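Long-range contacts in beta-galacturonidase (Eisenbergiella tayi, PDB 6NCW), which probably hydrolyses beta-linked hexuronides as a glycoside hydrolase of family 2, with a pocket that binds galacturonate: residues N334-L339 against N377-D382; W373-E378 against R406-C411; S17-N22 against Y58-E63; A79-D84 against H110-I115. All blocks are in the same frame, centred on the assembly; numbering follows the deposited sequence.

Contact 1: N334-L339 against N377-D382. With GOL (glycerol), chain G.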
loop_
_atom_site.group_PDB
_atom_site.type_symbol
_atom_site.label_atom_id
_atom_site.label_comp_id
_atom_site.label_asym_id
_atom_site.label_seq_id
_atom_site.Cartn_x
_atom_site.Cartn_y
_atom_site.Cartn_z
ATOM N N ASN A 334 -12.678 8.050 33.588
ATOM C CA ASN A 334 -11.888 7.054 34.293
ATOM C C ASN A 334 -11.592 5.869 33.370
ATOM O O ASN A 334 -12.142 5.749 32.271
ATOM C CB ASN A 334 -12.582 6.598 35.588
ATOM C CG ASN A 334 -13.833 5.733 35.367
ATOM O OD1 ASN A 334 -14.492 5.770 34.324
ATOM N ND2 ASN A 334 -14.171 4.957 36.385
ATOM N N HIS A 335 -10.679 5.009 33.810
ATOM C CA HIS A 335 -10.199 3.935 32.949
ATOM C C HIS A 335 -11.171 2.761 33.011
ATOM O O HIS A 335 -11.174 1.998 33.978
ATOM C CB HIS A 335 -8.797 3.495 33.344
ATOM C CG HIS A 335 -8.317 2.321 32.554
ATOM N ND1 HIS A 335 -7.369 1.439 33.022
ATOM C CD2 HIS A 335 -8.678 1.870 31.329
ATOM C CE1 HIS A 335 -7.154 0.501 32.109
ATOM N NE2 HIS A 335 -7.938 0.742 31.071
ATOM N N ALA A 336 -11.994 2.616 31.968
ATOM C CA ALA A 336 -12.912 1.492 31.819
ATOM C C ALA A 336 -13.455 1.483 30.391
ATOM O O ALA A 336 -13.789 2.544 29.857
ATOM C CB ALA A 336 -14.067 1.594 32.820
ATOM N N ARG A 337 -13.569 0.297 29.784
ATOM C CA ARG A 337 -14.215 0.204 28.470
ATOM C C ARG A 337 -14.893 -1.149 28.282
ATOM O O ARG A 337 -14.217 -2.187 28.238
ATOM C CB ARG A 337 -13.217 0.440 27.329
ATOM C CG ARG A 337 -13.864 0.337 25.942
ATOM C CD ARG A 337 -13.009 -0.457 24.868
ATOM N NE ARG A 337 -13.894 -0.776 23.749
ATOM C CZ ARG A 337 -14.740 -1.806 23.718
ATOM N NH1 ARG A 337 -14.782 -2.691 24.711
ATOM N NH2 ARG A 337 -15.539 -1.958 22.674
ATOM N N GLY A 338 -16.218 -1.126 28.133
ATOM C CA GLY A 338 -16.953 -2.281 27.640
ATOM C C GLY A 338 -17.040 -3.439 28.607
ATOM O O GLY A 338 -17.169 -4.592 28.180
ATOM N N LEU A 339 -16.943 -3.176 29.904
ATOM C CA LEU A 339 -16.855 -4.260 30.869
ATOM C C LEU A 339 -18.248 -4.817 31.130
ATOM O O LEU A 339 -19.192 -4.063 31.393
ATOM C CB LEU A 339 -16.195 -3.781 32.161
ATOM C CG LEU A 339 -14.743 -3.312 31.954
ATOM C CD1 LEU A 339 -14.195 -2.638 33.192
ATOM C CD2 LEU A 339 -13.833 -4.466 31.537
ATOM N N ASN A 377 -17.294 3.902 30.338
ATOM C CA ASN A 377 -17.651 3.793 28.931
ATOM C C ASN A 377 -18.172 2.401 28.579
ATOM O O ASN A 377 -17.476 1.399 28.765
ATOM C CB ASN A 377 -16.437 4.133 28.063
ATOM C CG ASN A 377 -16.715 3.917 26.590
ATOM O OD1 ASN A 377 -17.281 4.789 25.920
ATOM N ND2 ASN A 377 -16.336 2.738 26.076
ATOM N N GLU A 378 -19.409 2.353 28.076
ATOM C CA GLU A 378 -20.046 1.129 27.590
ATOM C C GLU A 378 -20.012 -0.014 28.613
ATOM O O GLU A 378 -19.959 -1.190 28.247
ATOM C CB GLU A 378 -19.420 0.675 26.267
ATOM C CG GLU A 378 -19.676 1.649 25.117
ATOM C CD GLU A 378 -19.434 1.024 23.747
ATOM O OE1 GLU A 378 -18.924 -0.124 23.690
ATOM O OE2 GLU A 378 -19.757 1.688 22.727
ATOM N N CYS A 379 -20.063 0.296 29.901
ATOM C CA CYS A 379 -20.160 -0.766 30.894
ATOM C C CYS A 379 -21.634 -1.151 31.082
ATOM O O CYS A 379 -22.511 -0.727 30.316
ATOM C CB CYS A 379 -19.426 -0.345 32.167
ATOM S SG CYS A 379 -17.626 -0.181 31.853
ATOM N N ALA A 380 -21.926 -2.004 32.071
ATOM C CA ALA A 380 -23.225 -2.693 32.117
ATOM C C ALA A 380 -24.292 -1.856 32.840
ATOM O O ALA A 380 -24.836 -2.242 33.879
ATOM C CB ALA A 380 -23.066 -4.068 32.760
ATOM N N SER A 381 -24.616 -0.703 32.246
ATOM C CA SER A 381 -25.581 0.238 32.811
ATOM C C SER A 381 -27.031 -0.206 32.641
ATOM O O SER A 381 -27.940 0.518 33.073
ATOM C CB SER A 381 -25.405 1.614 32.174
ATOM O OG SER A 381 -25.591 1.538 30.785
ATOM N N ASP A 382 -27.268 -1.359 32.023
ATOM C CA ASP A 382 -28.592 -1.951 31.906
ATOM C C ASP A 382 -28.879 -2.990 32.988
ATOM O O ASP A 382 -29.917 -3.652 32.928
ATOM C CB ASP A 382 -28.745 -2.599 30.530
ATOM C CG ASP A 382 -27.720 -3.707 30.291
ATOM O OD1 ASP A 382 -26.633 -3.696 30.920
ATOM O OD2 ASP A 382 -27.994 -4.591 29.466
HETATM C C1 GOL G . -16.295 1.616 22.343
HETATM O O1 GOL G . -16.657 2.587 23.279
HETATM C C2 GOL G . -14.950 2.043 21.667
HETATM O O2 GOL G . -13.848 1.682 22.417
HETATM C C3 GOL G . -14.909 1.280 20.318
HETATM O O3 GOL G . -14.710 -0.104 20.593
HETATM O O HOH W 1 -14.628 5.047 31.131
#
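R337 and N377 both carry CG opposite the backbone N (chi1 180° and 175°), which sends the two side chains side by side in the same direction toward the bound glycerol, guanidinium and amide planes turned 59° apart. They touch through the aliphatic part of the arginine, R337 CG lying 3.4 Å from N377 ND2. That amide nitrogen donates to O1 of the glycerol at 2.8 Å. R337 takes the other two hydroxyls: NE donates to the central glycerol O2 at 2.8 Å, and NH2 to the terminal glycerol O3, in plane at the guanidinium edge, at 2.9 Å. R309 and N428 donate to N377 OD1 and fix which way round the amide lies. Both segments are loops following strands of the TIM barrel, at the C-terminal mouth where such barrels carry their active sites. R337 and N377 bind galacturonate, as do D131, H312 and E465, which also bond to this glycerol. E378 OE1 stands 4.0 Å from R337 NH2, well out of the guanidinium plane, a long salt bridge of charge alone, while N428 holds its OE2. Behind the pocket G338 N donates almost straight to N377 O at 2.9 Å. L339 N makes a weak bond to C379 SG, 3.6 Å away, and the same sulfur packs on A336 CB and L339 CB. One water links N334 O, A336 O and N377 N.

Contact 2: W373-E378 against R406-C411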
loop_
_atom_site.group_PDB
_atom_site.type_symbol
_atom_site.label_atom_id
_atom_site.label_comp_id
_atom_site.label_asym_id
_atom_site.label_seq_id
_atom_site.Cartn_x
_atom_site.Cartn_y
_atom_site.Cartn_z
ATOM N N TRP A 373 -16.647 15.240 33.550
ATOM C CA TRP A 373 -16.074 13.957 33.947
ATOM C C TRP A 373 -16.924 12.815 33.399
ATOM O O TRP A 373 -18.142 12.803 33.587
ATOM C CB TRP A 373 -15.982 13.822 35.471
ATOM C CG TRP A 373 -15.134 14.863 36.186
ATOM C CD1 TRP A 373 -15.567 15.781 37.105
ATOM C CD2 TRP A 373 -13.721 15.057 36.069
ATOM N NE1 TRP A 373 -14.515 16.539 37.559
ATOM C CE2 TRP A 373 -13.369 16.119 36.936
ATOM C CE3 TRP A 373 -12.715 14.450 35.304
ATOM C CZ2 TRP A 373 -12.053 16.587 37.056
ATOM C CZ3 TRP A 373 -11.410 14.911 35.426
ATOM C CH2 TRP A 373 -11.092 15.967 36.297
ATOM N N GLY A 374 -16.275 11.824 32.795
ATOM C CA GLY A 374 -16.982 10.650 32.329
ATOM C C GLY A 374 -16.632 9.417 33.129
ATOM O O GLY A 374 -15.563 9.349 33.741
ATOM N N ILE A 375 -17.508 8.416 33.136
ATOM C CA ILE A 375 -17.169 7.145 33.767
ATOM C C ILE A 375 -17.640 5.981 32.900
ATOM O O ILE A 375 -18.567 6.114 32.095
ATOM C CB ILE A 375 -17.769 7.011 35.189
ATOM C CG1 ILE A 375 -19.301 7.092 35.157
ATOM C CG2 ILE A 375 -17.199 8.046 36.125
ATOM C CD1 ILE A 375 -19.933 6.917 36.540
ATOM N N LEU A 376 -16.969 4.841 33.064
ATOM C CA LEU A 376 -17.523 3.528 32.719
ATOM C C LEU A 376 -18.111 3.492 31.307
ATOM O O LEU A 376 -19.262 3.086 31.091
ATOM C CB LEU A 376 -18.573 3.112 33.748
ATOM C CG LEU A 376 -18.084 3.008 35.192
ATOM C CD1 LEU A 376 -19.234 2.508 36.064
ATOM C CD2 LEU A 376 -16.828 2.112 35.299
ATOM N N ASN A 377 -17.294 3.902 30.338
ATOM C CA ASN A 377 -17.651 3.793 28.931
ATOM C C ASN A 377 -18.172 2.401 28.579
ATOM O O ASN A 377 -17.476 1.399 28.765
ATOM C CB ASN A 377 -16.437 4.133 28.063
ATOM C CG ASN A 377 -16.715 3.917 26.590
ATOM O OD1 ASN A 377 -17.281 4.789 25.920
ATOM N ND2 ASN A 377 -16.336 2.738 26.076
ATOM N N GLU A 378 -19.409 2.353 28.076
ATOM C CA GLU A 378 -20.046 1.129 27.590
ATOM C C GLU A 378 -20.012 -0.014 28.613
ATOM O O GLU A 378 -19.959 -1.190 28.247
ATOM C CB GLU A 378 -19.420 0.675 26.267
ATOM C CG GLU A 378 -19.676 1.649 25.117
ATOM C CD GLU A 378 -19.434 1.024 23.747
ATOM O OE1 GLU A 378 -18.924 -0.124 23.690
ATOM O OE2 GLU A 378 -19.757 1.688 22.727
ATOM N N ARG A 406 -21.189 15.647 34.988
ATOM C CA ARG A 406 -20.750 14.266 34.841
ATOM C C ARG A 406 -21.594 13.565 33.790
ATOM O O ARG A 406 -22.729 13.968 33.511
ATOM C CB ARG A 406 -20.863 13.486 36.154
ATOM C CG ARG A 406 -20.269 14.203 37.357
ATOM C CD ARG A 406 -20.874 13.663 38.669
ATOM N NE ARG A 406 -22.248 14.117 38.839
ATOM C CZ ARG A 406 -23.041 13.763 39.843
ATOM N NH1 ARG A 406 -22.599 12.948 40.792
ATOM N NH2 ARG A 406 -24.274 14.231 39.902
ATOM N N SER A 407 -21.040 12.483 33.231
ATOM C CA SER A 407 -21.731 11.703 32.210
ATOM C C SER A 407 -21.065 10.333 32.087
ATOM O O SER A 407 -20.119 10.007 32.808
ATOM C CB SER A 407 -21.735 12.435 30.867
ATOM O OG SER A 407 -22.703 11.895 29.978
ATOM N N SER A 408 -21.579 9.532 31.160
ATOM C CA SER A 408 -21.041 8.219 30.816
ATOM C C SER A 408 -21.467 7.928 29.385
ATOM O O SER A 408 -22.643 8.095 29.058
ATOM C CB SER A 408 -21.577 7.128 31.750
ATOM O OG SER A 408 -21.133 5.840 31.341
ATOM N N ALA A 409 -20.524 7.500 28.539
ATOM C CA ALA A 409 -20.852 7.095 27.171
ATOM C C ALA A 409 -21.555 5.738 27.199
ATOM O O ALA A 409 -20.933 4.717 27.504
ATOM C CB ALA A 409 -19.591 7.048 26.314
ATOM N N SER A 410 -22.854 5.719 26.900
ATOM C CA SER A 410 -23.626 4.484 26.926
ATOM C C SER A 410 -23.748 3.858 25.546
ATOM O O SER A 410 -23.835 4.551 24.531
ATOM C CB SER A 410 -25.035 4.721 27.469
ATOM O OG SER A 410 -25.815 3.536 27.347
ATOM N N CYS A 411 -23.805 2.527 25.522
ATOM C CA CYS A 411 -24.248 1.806 24.333
ATOM C C CYS A 411 -25.478 0.947 24.608
ATOM O O CYS A 411 -25.835 0.115 23.767
ATOM C CB CYS A 411 -23.118 0.938 23.772
ATOM S SG CYS A 411 -22.611 -0.342 24.915
HETATM O O HOH W 2 -17.751 7.314 29.530
#
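S407 fits between W373 and I375 in parallel register, S407 N donating to W373 O at 2.9 Å and I375 N to S407 O at 3.1 Å, with the end-to-end directions of the two segments only 14° apart. Past this point the direct backbone pairing is interrupted, and a side chain and a water take its place. S408 OG, placed opposite its own backbone N (chi1 175°), donates to I375 O at 2.7 Å, approaching from 27° outside the carbonyl plane. A water gives a second bond to I375 O and accepts from A409 N at 3.0 Å, so that this buried carbonyl is gripped twice. Direct pairing resumes when E378 N meets A409 O at 2.9 Å, nearly along the C=O axis. The methyl A409 CB rests 3.3 Å from N377 OD1, and I375 CG1 lies alongside S408 CB. At the far end C411 SG sits between its backbone N and carbonyl carbon and lies against E378 CB and CG, 3.6 Å from the latter. W373 and R406 leave on the same face of the sheet, where W373 NE1 bonds to D401, and R406 bonds to Y394 O through NH1 and forms a salt bridge with E423 through NH2. Strand 370-374, helix 384-400 and strand 406-410 form a beta-alpha-beta crossover, of the kind from which a TIM barrel is built, and the loop leaving its first strand brings N377 to the galacturonate site.

Contact 3: S17-N22 against Y58-E63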
loop_
_atom_site.group_PDB
_atom_site.type_symbol
_atom_site.label_atom_id
_atom_site.label_comp_id
_atom_site.label_asym_id
_atom_site.label_seq_id
_atom_site.Cartn_x
_atom_site.Cartn_y
_atom_site.Cartn_z
ATOM N N SER A 17 13.174 10.819 34.442
ATOM C CA SER A 17 12.853 10.355 33.100
ATOM C C SER A 17 13.561 11.249 32.083
ATOM O O SER A 17 14.461 12.017 32.438
ATOM C CB SER A 17 11.344 10.343 32.883
ATOM O OG SER A 17 10.776 11.554 33.332
ATOM N N SER A 18 13.116 11.202 30.826
ATOM C CA SER A 18 13.846 11.796 29.707
ATOM C C SER A 18 15.299 11.319 29.720
ATOM O O SER A 18 16.234 12.102 29.620
ATOM C CB SER A 18 13.768 13.326 29.729
ATOM O OG SER A 18 12.435 13.798 29.572
ATOM N N ALA A 19 15.476 10.007 29.816
ATOM C CA ALA A 19 16.791 9.417 30.033
ATOM C C ALA A 19 16.716 7.946 29.668
ATOM O O ALA A 19 15.632 7.376 29.530
ATOM C CB ALA A 19 17.255 9.589 31.494
ATOM N N LEU A 20 17.884 7.327 29.527
ATOM C CA LEU A 20 17.968 5.885 29.373
ATOM C C LEU A 20 18.095 5.241 30.754
ATOM O O LEU A 20 18.915 5.672 31.570
ATOM C CB LEU A 20 19.157 5.510 28.478
ATOM C CG LEU A 20 19.236 6.165 27.093
ATOM C CD1 LEU A 20 20.348 5.555 26.266
ATOM C CD2 LEU A 20 17.902 6.038 26.352
ATOM N N TRP A 21 17.263 4.231 31.018
ATOM C CA TRP A 21 17.398 3.359 32.174
ATOM C C TRP A 21 17.812 1.973 31.702
ATOM O O TRP A 21 17.696 1.638 30.521
ATOM C CB TRP A 21 16.092 3.219 32.964
ATOM C CG TRP A 21 15.484 4.456 33.563
ATOM C CD1 TRP A 21 15.585 5.750 33.115
ATOM C CD2 TRP A 21 14.662 4.497 34.734
ATOM N NE1 TRP A 21 14.865 6.596 33.948
ATOM C CE2 TRP A 21 14.294 5.844 34.947
ATOM C CE3 TRP A 21 14.195 3.514 35.628
ATOM C CZ2 TRP A 21 13.482 6.231 36.002
ATOM C CZ3 TRP A 21 13.386 3.903 36.675
ATOM C CH2 TRP A 21 13.032 5.250 36.850
ATOM N N ASN A 22 18.274 1.152 32.638
ATOM C CA ASN A 22 18.577 -0.234 32.311
ATOM C C ASN A 22 17.299 -1.048 32.367
ATOM O O ASN A 22 16.516 -0.913 33.310
ATOM C CB ASN A 22 19.608 -0.814 33.277
ATOM C CG ASN A 22 21.002 -0.336 32.976
ATOM O OD1 ASN A 22 21.349 -0.081 31.824
ATOM N ND2 ASN A 22 21.811 -0.214 34.005
ATOM N N TYR A 58 12.982 -1.951 35.206
ATOM C CA TYR A 58 13.684 -0.718 34.857
ATOM C C TYR A 58 14.494 -0.239 36.055
ATOM O O TYR A 58 13.979 -0.198 37.175
ATOM C CB TYR A 58 12.705 0.400 34.470
ATOM C CG TYR A 58 11.953 0.226 33.163
ATOM C CD1 TYR A 58 12.320 0.954 32.028
ATOM C CD2 TYR A 58 10.849 -0.624 33.073
ATOM C CE1 TYR A 58 11.624 0.823 30.831
ATOM C CE2 TYR A 58 10.150 -0.763 31.870
ATOM C CZ TYR A 58 10.543 -0.038 30.758
ATOM O OH TYR A 58 9.866 -0.169 29.557
ATOM N N SER A 59 15.742 0.169 35.827
ATOM C CA SER A 59 16.546 0.643 36.942
ATOM C C SER A 59 17.503 1.739 36.496
ATOM O O SER A 59 17.907 1.811 35.330
ATOM C CB SER A 59 17.313 -0.515 37.596
ATOM O OG SER A 59 17.908 -1.351 36.612
ATOM N N ARG A 60 17.848 2.597 37.450
ATOM C CA ARG A 60 18.866 3.631 37.299
ATOM C C ARG A 60 19.320 4.033 38.699
ATOM O O ARG A 60 18.831 3.505 39.699
ATOM C CB ARG A 60 18.330 4.846 36.541
ATOM C CG ARG A 60 17.190 5.565 37.250
ATOM C CD ARG A 60 17.044 6.997 36.692
ATOM N NE ARG A 60 18.176 7.833 37.094
ATOM C CZ ARG A 60 18.509 8.999 36.538
ATOM N NH1 ARG A 60 17.804 9.501 35.528
ATOM N NH2 ARG A 60 19.566 9.664 36.990
ATOM N N GLU A 61 20.234 4.994 38.770
ATOM C CA GLU A 61 20.673 5.525 40.051
ATOM C C GLU A 61 20.268 6.984 40.192
ATOM O O GLU A 61 20.035 7.694 39.208
ATOM C CB GLU A 61 22.190 5.382 40.221
ATOM C CG GLU A 61 22.679 3.935 40.255
ATOM C CD GLU A 61 24.188 3.839 40.461
ATOM O OE1 GLU A 61 24.909 4.790 40.067
ATOM O OE2 GLU A 61 24.653 2.820 41.029
ATOM N N PHE A 62 20.167 7.426 41.440
ATOM C CA PHE A 62 19.920 8.831 41.716
ATOM C C PHE A 62 20.660 9.201 42.989
ATOM O O PHE A 62 21.094 8.334 43.750
ATOM C CB PHE A 62 18.419 9.155 41.825
ATOM C CG PHE A 62 17.729 8.534 43.004
ATOM C CD1 PHE A 62 17.499 9.276 44.165
ATOM C CD2 PHE A 62 17.272 7.228 42.952
ATOM C CE1 PHE A 62 16.848 8.711 45.262
ATOM C CE2 PHE A 62 16.617 6.654 44.048
ATOM C CZ PHE A 62 16.408 7.396 45.201
ATOM N N GLU A 63 20.798 10.503 43.205
ATOM C CA GLU A 63 21.528 11.055 44.336
ATOM C C GLU A 63 20.579 11.907 45.161
ATOM O O GLU A 63 19.927 12.808 44.624
ATOM C CB GLU A 63 22.714 11.887 43.854
ATOM C CG GLU A 63 23.601 12.418 44.960
ATOM C CD GLU A 63 24.948 12.884 44.432
ATOM O OE1 GLU A 63 25.156 12.826 43.196
ATOM O OE2 GLU A 63 25.798 13.299 45.251
HETATM O O HOH W 3 16.579 -3.061 35.121
#
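Y58 opens the contact by laying its CB 3.6 Å from W21 CE3, the two side chains crossing at about a right angle, while its CA-H points at N22 O. S59 follows with a closed pair of backbone bonds: N22 N donates to S59 O and S59 N to N22 O, each at 2.8 Å. A water bridges N22 O and S59 OG. R60 then turns back over the indole. Its chi1 of 63° puts CG between the backbone N and the carbonyl carbon, and CG stands 3.6 Å above the centre of the W21 ring, with CD making a CH-pi contact 3.7 Å from the centroid of the five-membered ring. The guanidinium stands almost upright on the indole, planes 88° apart. The backbone O of E61, near the guanidinium plane, accepts from both R60 NE at 2.8 Å and R60 NH2 at 3.0 Å. L16 O accepts from both W21 NE1 and R60 NH1. The short strand axes stand 114° apart, consistent with a single bridge, N22 with S59, between the two segments. They belong to an antiparallel sheet of the N-terminal beta-sandwich, a jelly-roll-like domain of family 2 glycoside hydrolases.

Contact 4: A79-D84 against H110-I115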
loop_
_atom_site.group_PDB
_atom_site.type_symbol
_atom_site.label_atom_id
_atom_site.label_comp_id
_atom_site.label_asym_id
_atom_site.label_seq_id
_atom_site.Cartn_x
_atom_site.Cartn_y
_atom_site.Cartn_z
ATOM N N ALA A 79 2.807 -1.584 38.862
ATOM C CA ALA A 79 4.146 -1.130 39.243
ATOM C C ALA A 79 4.526 -1.592 40.642
ATOM O O ALA A 79 3.683 -1.624 41.539
ATOM C CB ALA A 79 4.244 0.409 39.213
ATOM N N SER A 80 5.805 -1.924 40.823
ATOM C CA SER A 80 6.433 -2.079 42.133
ATOM C C SER A 80 7.729 -1.282 42.134
ATOM O O SER A 80 8.571 -1.459 41.246
ATOM C CB SER A 80 6.737 -3.538 42.481
ATOM O OG SER A 80 5.554 -4.290 42.603
ATOM N N VAL A 81 7.886 -0.416 43.130
ATOM C CA VAL A 81 9.025 0.487 43.228
ATOM C C VAL A 81 9.938 -0.000 44.346
ATOM O O VAL A 81 9.490 -0.211 45.478
ATOM C CB VAL A 81 8.577 1.931 43.495
ATOM C CG1 VAL A 81 9.783 2.827 43.503
ATOM C CG2 VAL A 81 7.548 2.389 42.452
ATOM N N LEU A 82 11.212 -0.183 44.028
ATOM C CA LEU A 82 12.220 -0.597 44.993
ATOM C C LEU A 82 13.320 0.449 45.011
ATOM O O LEU A 82 13.823 0.839 43.949
ATOM C CB LEU A 82 12.815 -1.963 44.649
ATOM C CG LEU A 82 11.919 -3.207 44.673
ATOM C CD1 LEU A 82 11.127 -3.334 43.383
ATOM C CD2 LEU A 82 12.774 -4.454 44.892
ATOM N N VAL A 83 13.679 0.905 46.211
ATOM C CA VAL A 83 14.788 1.833 46.427
ATOM C C VAL A 83 15.819 1.119 47.300
ATOM O O VAL A 83 15.474 0.592 48.366
ATOM C CB VAL A 83 14.319 3.139 47.082
ATOM C CG1 VAL A 83 15.516 3.975 47.529
ATOM C CG2 VAL A 83 13.421 3.937 46.111
ATOM N N ASP A 84 17.064 1.056 46.824
ATOM C CA ASP A 84 18.138 0.340 47.515
ATOM C C ASP A 84 17.727 -1.088 47.857
ATOM O O ASP A 84 18.078 -1.626 48.906
ATOM C CB ASP A 84 18.582 1.092 48.772
ATOM C CG ASP A 84 19.111 2.482 48.458
ATOM O OD1 ASP A 84 18.811 3.430 49.211
ATOM O OD2 ASP A 84 19.808 2.620 47.428
ATOM N N HIS A 110 21.707 6.212 45.386
ATOM C CA HIS A 110 20.717 5.173 45.620
ATOM C C HIS A 110 20.374 4.447 44.322
ATOM O O HIS A 110 20.565 4.970 43.220
ATOM C CB HIS A 110 19.456 5.767 46.245
ATOM C CG HIS A 110 19.733 6.570 47.475
ATOM N ND1 HIS A 110 19.893 5.993 48.717
ATOM C CD2 HIS A 110 19.918 7.901 47.651
ATOM C CE1 HIS A 110 20.139 6.936 49.609
ATOM N NE2 HIS A 110 20.165 8.101 48.988
ATOM N N GLN A 111 19.865 3.225 44.467
ATOM C CA GLN A 111 19.407 2.424 43.338
ATOM C C GLN A 111 17.886 2.472 43.286
ATOM O O GLN A 111 17.220 2.126 44.268
ATOM C CB GLN A 111 19.886 0.980 43.446
ATOM C CG GLN A 111 21.345 0.788 43.057
ATOM C CD GLN A 111 22.290 1.356 44.102
ATOM O OE1 GLN A 111 22.035 1.257 45.314
ATOM N NE2 GLN A 111 23.381 1.972 43.642
ATOM N N LEU A 112 17.348 2.909 42.150
ATOM C CA LEU A 112 15.914 2.893 41.881
ATOM C C LEU A 112 15.607 1.774 40.897
ATOM O O LEU A 112 16.248 1.670 39.841
ATOM C CB LEU A 112 15.445 4.228 41.305
ATOM C CG LEU A 112 13.957 4.303 40.949
ATOM C CD1 LEU A 112 13.075 3.988 42.152
ATOM C CD2 LEU A 112 13.629 5.682 40.395
ATOM N N GLU A 113 14.640 0.936 41.240
ATOM C CA GLU A 113 14.208 -0.126 40.345
ATOM C C GLU A 113 12.693 -0.151 40.326
ATOM O O GLU A 113 12.060 -0.132 41.385
ATOM C CB GLU A 113 14.750 -1.495 40.757
ATOM C CG GLU A 113 14.233 -2.640 39.878
ATOM C CD GLU A 113 14.840 -3.987 40.235
ATOM O OE1 GLU A 113 15.187 -4.190 41.426
ATOM O OE2 GLU A 113 14.974 -4.845 39.320
ATOM N N VAL A 114 12.120 -0.173 39.126
ATOM C CA VAL A 114 10.681 -0.260 38.935
ATOM C C VAL A 114 10.388 -1.565 38.210
ATOM O O VAL A 114 10.950 -1.828 37.140
ATOM C CB VAL A 114 10.139 0.938 38.145
ATOM C CG1 VAL A 114 8.625 0.855 38.024
ATOM C CG2 VAL A 114 10.560 2.223 38.809
ATOM N N ILE A 115 9.539 -2.393 38.808
ATOM C CA ILE A 115 9.032 -3.592 38.150
ATOM C C ILE A 115 7.706 -3.195 37.509
ATOM O O ILE A 115 6.754 -2.837 38.209
ATOM C CB ILE A 115 8.848 -4.760 39.129
ATOM C CG1 ILE A 115 10.070 -4.929 40.047
ATOM C CG2 ILE A 115 8.557 -6.050 38.367
ATOM C CD1 ILE A 115 11.295 -5.384 39.321
HETATM O O HOH W 4 4.711 -4.857 39.274
HETATM O O HOH W 5 16.285 -0.731 44.327
#
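S80 and I115 begin a regular antiparallel pairing of two neighbouring interior strands in a six-stranded sheet of the N-terminal beta-sandwich. The backbone bonds come in closed pairs: S80 and I115 exchange two, L82 and E113 two more, with L82 N to E113 O at 2.8 Å, while V81-V114 and V83-L112 are the non-hydrogen-bonded pairs between and beside them. D84 N continues the series to Q111 O. Apolar packing falls on both faces. On the buried one, L112 carries CG opposite its backbone N (chi1 178°), and its CD1 reaches V81 CG1 at 3.7 Å and V83 CG2 at 4.0 Å; strands 68-72 and 98-105 of the other sheet cover these valines. On the opposite face L82 CD1 meets I115 CG1 at 3.8 Å, beside E113, whose carboxylate bonds to S57. Polar side chains close the D84 end. The D84 carboxylate takes two donors, Q111 N at OD2, 3.0 Å away, and the H110 ring at OD1. Because H110 NE2 also donates to A64 O, the imidazole is probably positively charged. H110 ND1 meets the syn lone pair of D84 OD1 at 2.8 Å, the oxygen 18° out of the ring plane.

Two pairs of contacts illustrate how place in the fold sets chemistry. Contacts 1 and 2 belong to the TIM barrel, are largely buried, and share N377 and E378: contact 2 joins neighbouring barrel strands, and contact 1 joins the loops that follow strands 329-333 and 370-374. Contacts 3 and 4 lie in one antiparallel sheet of the N-terminal sandwich, only partly buried, and are stitched together where strands 55-63 and 109-117 run side by side. Their centres lie about 33 to 38 Å from those of contacts 1 and 2. Loop geometry and glycerol bonds mark contact 1, interrupted parallel pairing contact 2, a single bridge with arginine over tryptophan contact 3, and regular antiparallel pairing, aliphatic packing and a histidine-carboxylate bond contact 4.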